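Long-range contact in protein virB8 (PDB 2CC3), which is suggested to act at the bacterial surface as part of a type IV secretion system that directs T-DNA transfer to plant cells: residues E23-D28 with L65-L71. Residues are numbered along the deposited sequence; the frame is centred on the assembly and turned at random.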
ATOM      1  N   GLU A  23      -8.478  -5.730  -6.561  1.00  4.67           N
ATOM      2  CA  GLU A  23      -9.911  -5.549  -6.736  1.00  6.63           C
ATOM      3  C   GLU A  23     -10.338  -4.069  -6.707  1.00 10.09           C
ATOM      4  O   GLU A  23     -11.463  -3.734  -7.098  1.00  6.92           O
ATOM      5  CB  GLU A  23     -10.691  -6.387  -5.690  1.00  7.42           C
ATOM      6  CG  GLU A  23     -10.368  -7.905  -5.683  1.00  2.00           C
ATOM      7  CD  GLU A  23     -10.632  -8.601  -7.031  1.00  3.79           C
ATOM      8  OE1 GLU A  23     -11.434  -8.054  -7.829  1.00  5.27           O
ATOM      9  OE2 GLU A  23     -10.046  -9.686  -7.288  1.00  2.00           O
ATOM     10  N   SER A  24      -9.440  -3.214  -6.205  1.00 10.43           N
ATOM     11  CA  SER A  24      -9.581  -1.759  -6.244  1.00  9.73           C
ATOM     12  C   SER A  24      -9.286  -1.247  -7.639  1.00  7.71           C
ATOM     13  O   SER A  24      -8.649  -1.949  -8.427  1.00  8.82           O
ATOM     14  CB  SER A  24      -8.575  -1.116  -5.292  1.00  7.41           C
ATOM     15  OG  SER A  24      -9.193  -0.792  -4.083  1.00 12.77           O
ATOM     16  N   TYR A  25      -9.731  -0.030  -7.947  1.00  7.15           N
ATOM     17  CA  TYR A  25      -9.310   0.649  -9.188  1.00 11.24           C
ATOM     18  C   TYR A  25      -9.279   2.163  -9.056  1.00 13.34           C
ATOM     19  O   TYR A  25     -10.246   2.796  -8.631  1.00 16.45           O
ATOM     20  CB  TYR A  25     -10.181   0.311 -10.416  1.00 14.29           C
ATOM     21  CG  TYR A  25      -9.751   1.114 -11.648  1.00 14.53           C
ATOM     22  CD1 TYR A  25      -8.588   0.767 -12.340  1.00 16.77           C
ATOM     23  CD2 TYR A  25     -10.463   2.231 -12.085  1.00 13.08           C
ATOM     24  CE1 TYR A  25      -8.154   1.482 -13.435  1.00 16.31           C
ATOM     25  CE2 TYR A  25     -10.034   2.955 -13.195  1.00 15.23           C
ATOM     26  CZ  TYR A  25      -8.869   2.567 -13.858  1.00 15.12           C
ATOM     27  OH  TYR A  25      -8.393   3.224 -14.970  1.00 17.55           O
ATOM     28  N   ASP A  26      -8.169   2.743  -9.477  1.00 15.81           N
ATOM     29  CA  ASP A  26      -8.034   4.195  -9.521  1.00 18.80           C
ATOM     30  C   ASP A  26      -7.041   4.463 -10.640  1.00 16.83           C
ATOM     31  O   ASP A  26      -5.926   3.951 -10.602  1.00 17.63           O
ATOM     32  CB  ASP A  26      -7.501   4.684  -8.163  1.00 16.20           C
ATOM     33  CG  ASP A  26      -7.463   6.195  -8.048  1.00 19.95           C
ATOM     34  OD1 ASP A  26      -8.517   6.811  -7.839  1.00 21.85           O
ATOM     35  OD2 ASP A  26      -6.361   6.781  -8.137  1.00 25.79           O
ATOM     36  N   ALA A  27      -7.431   5.233 -11.649  1.00 17.17           N
ATOM     37  CA  ALA A  27      -6.507   5.495 -12.772  1.00 17.74           C
ATOM     38  C   ALA A  27      -5.104   5.970 -12.319  1.00 17.41           C
ATOM     39  O   ALA A  27      -4.090   5.628 -12.938  1.00 15.87           O
ATOM     40  CB  ALA A  27      -7.135   6.489 -13.751  1.00 22.68           C
ATOM     41  N   ASP A  28      -5.050   6.739 -11.228  1.00 14.70           N
ATOM     42  CA  ASP A  28      -3.768   7.201 -10.678  1.00 18.38           C
ATOM     43  C   ASP A  28      -2.909   6.084 -10.098  1.00 17.84           C
ATOM     44  O   ASP A  28      -1.692   6.167 -10.154  1.00 21.74           O
ATOM     45  CB  ASP A  28      -3.975   8.283  -9.612  1.00 16.87           C
ATOM     46  CG  ASP A  28      -4.615   9.537 -10.177  1.00 22.06           C
ATOM     47  OD1 ASP A  28      -4.617   9.698 -11.424  1.00 22.98           O
ATOM     48  OD2 ASP A  28      -5.124  10.362  -9.380  1.00 21.48           O
ATOM     49  N   LEU A  65     -14.231   2.384 -16.472  1.00 22.90           N
ATOM     50  CA  LEU A  65     -14.223   3.492 -15.537  1.00 21.82           C
ATOM     51  C   LEU A  65     -13.232   4.587 -15.908  1.00 23.11           C
ATOM     52  O   LEU A  65     -13.556   5.767 -15.782  1.00 25.80           O
ATOM     53  CB  LEU A  65     -14.010   2.995 -14.101  1.00 19.69           C
ATOM     54  CG  LEU A  65     -15.034   1.974 -13.589  1.00 17.66           C
ATOM     55  CD1 LEU A  65     -14.587   1.322 -12.308  1.00  8.18           C
ATOM     56  CD2 LEU A  65     -16.435   2.605 -13.445  1.00 19.13           C
ATOM     57  N   GLY A  66     -12.055   4.196 -16.391  1.00 23.12           N
ATOM     58  CA  GLY A  66     -11.011   5.138 -16.774  1.00 24.44           C
ATOM     59  C   GLY A  66     -10.714   6.136 -15.679  1.00 26.73           C
ATOM     60  O   GLY A  66     -10.430   5.779 -14.527  1.00 28.98           O
ATOM     61  N   LYS A  67     -10.832   7.401 -16.032  1.00 26.24           N
ATOM     62  CA  LYS A  67     -10.480   8.476 -15.142  1.00 26.87           C
ATOM     63  C   LYS A  67     -11.706   8.950 -14.383  1.00 26.78           C
ATOM     64  O   LYS A  67     -11.581   9.747 -13.468  1.00 25.70           O
ATOM     65  CB  LYS A  67      -9.846   9.611 -15.962  1.00 30.95           C
ATOM     66  CG  LYS A  67      -9.061   9.089 -17.200  1.00 34.19           C
ATOM     67  CD  LYS A  67      -7.700   9.780 -17.449  1.00 34.95           C
ATOM     68  CE  LYS A  67      -6.694   9.536 -16.316  1.00 35.57           C
ATOM     69  NZ  LYS A  67      -6.959  10.419 -15.133  1.00 35.21           N
ATOM     70  N   HIS A  68     -12.881   8.429 -14.748  1.00 27.84           N
ATOM     71  CA  HIS A  68     -14.188   8.924 -14.257  1.00 29.26           C
ATOM     72  C   HIS A  68     -14.877   8.068 -13.194  1.00 27.81           C
ATOM     73  O   HIS A  68     -16.032   8.340 -12.816  1.00 28.19           O
ATOM     74  CB  HIS A  68     -15.163   9.059 -15.422  1.00 32.13           C
ATOM     75  CG  HIS A  68     -14.967  10.295 -16.232  1.00 36.20           C
ATOM     76  ND1 HIS A  68     -15.991  11.172 -16.500  1.00 36.81           N
ATOM     77  CD2 HIS A  68     -13.864  10.803 -16.832  1.00 39.69           C
ATOM     78  CE1 HIS A  68     -15.531  12.166 -17.235  1.00 39.34           C
ATOM     79  NE2 HIS A  68     -14.243  11.965 -17.453  1.00 40.29           N
ATOM     80  N   GLY A  69     -14.200   7.022 -12.743  1.00 23.60           N
ATOM     81  CA  GLY A  69     -14.766   6.131 -11.761  1.00 19.94           C
ATOM     82  C   GLY A  69     -13.677   5.417 -10.997  1.00 19.73           C
ATOM     83  O   GLY A  69     -12.515   5.396 -11.407  1.00 20.09           O
ATOM     84  N   ARG A  70     -14.068   4.831  -9.879  1.00 17.67           N
ATOM     85  CA  ARG A  70     -13.159   4.120  -8.992  1.00 20.11           C
ATOM     86  C   ARG A  70     -13.903   2.959  -8.356  1.00 16.90           C
ATOM     87  O   ARG A  70     -15.125   3.011  -8.230  1.00 16.42           O
ATOM     88  CB  ARG A  70     -12.685   5.042  -7.867  1.00 22.89           C
ATOM     89  CG  ARG A  70     -11.485   5.896  -8.192  1.00 30.55           C
ATOM     90  CD  ARG A  70     -11.544   7.230  -7.436  1.00 36.41           C
ATOM     91  NE  ARG A  70     -11.167   7.120  -6.024  1.00 40.55           N
ATOM     92  CZ  ARG A  70     -10.598   8.106  -5.325  1.00 42.21           C
ATOM     93  NH1 ARG A  70     -10.338   9.273  -5.911  1.00 43.58           N
ATOM     94  NH2 ARG A  70     -10.293   7.933  -4.040  1.00 40.05           N
ATOM     95  N   LEU A  71     -13.137   1.951  -7.939  1.00 15.25           N
ATOM     96  CA  LEU A  71     -13.614   0.843  -7.137  1.00 11.69           C
ATOM     97  C   LEU A  71     -12.840   0.852  -5.832  1.00 10.97           C
ATOM     98  O   LEU A  71     -11.614   0.893  -5.842  1.00  8.38           O
ATOM     99  CB  LEU A  71     -13.413  -0.498  -7.874  1.00 10.13           C
ATOM    100  CG  LEU A  71     -14.226  -0.829  -9.139  1.00  7.14           C
ATOM    101  CD1 LEU A  71     -13.581  -1.936  -9.992  1.00  3.34           C
ATOM    102  CD2 LEU A  71     -15.680  -1.182  -8.848  1.00  2.00           C
TER
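Y25 and L71 face each other as an antiparallel, hydrogen-bonded pair, a single bridge between the loop 23-28 and strand 69-82. Y25 N donates to L71 O over 3.0 Å, and L71 N returns a bond to Y25 O. S24, where the chain leaves helix 6-23, adds a weak bond from its short hydroxyl side chain to L71 O.

Packing and weak polar contacts gather on the side chain of Y25. With CG anti to the backbone N (chi1 176°), the ring runs past L65, whose CB stands 4.1 Å from Y25 CE2, while L71 CD1 packs against Y25 CB. A tyrosine suits this place because its aromatic edge meets G66 O, in plane and 3.1 Å from CE2, and its hydroxyl makes a weak bond to the same oxygen. G66, at the second position of the type II' turn L65-H68, has positive phi, which favours glycine. Small A27 points CB toward this turn, 4.0 Å from K67 CE.

In this periplasmic domain, of the NTF2-like VirB8 family, the contact joins the loop between helices 6-23 and 30-39 to a strand that is outermost within this chain.

Charge pairing is carried by D26 and R70, which lie alongside each other. D26 OD1 sits over one face of the guanidinium, 3.2 Å from R70 NE, with the carboxylate and guanidinium planes 84° apart. Because OD1 lies well out of the guanidinium plane, no N-H points at it and charge alone makes the bridge. Long R70 also reaches, through NH1, OD1 of D28 of the second subunit, probably offsetting repulsion between that carboxylate and D26.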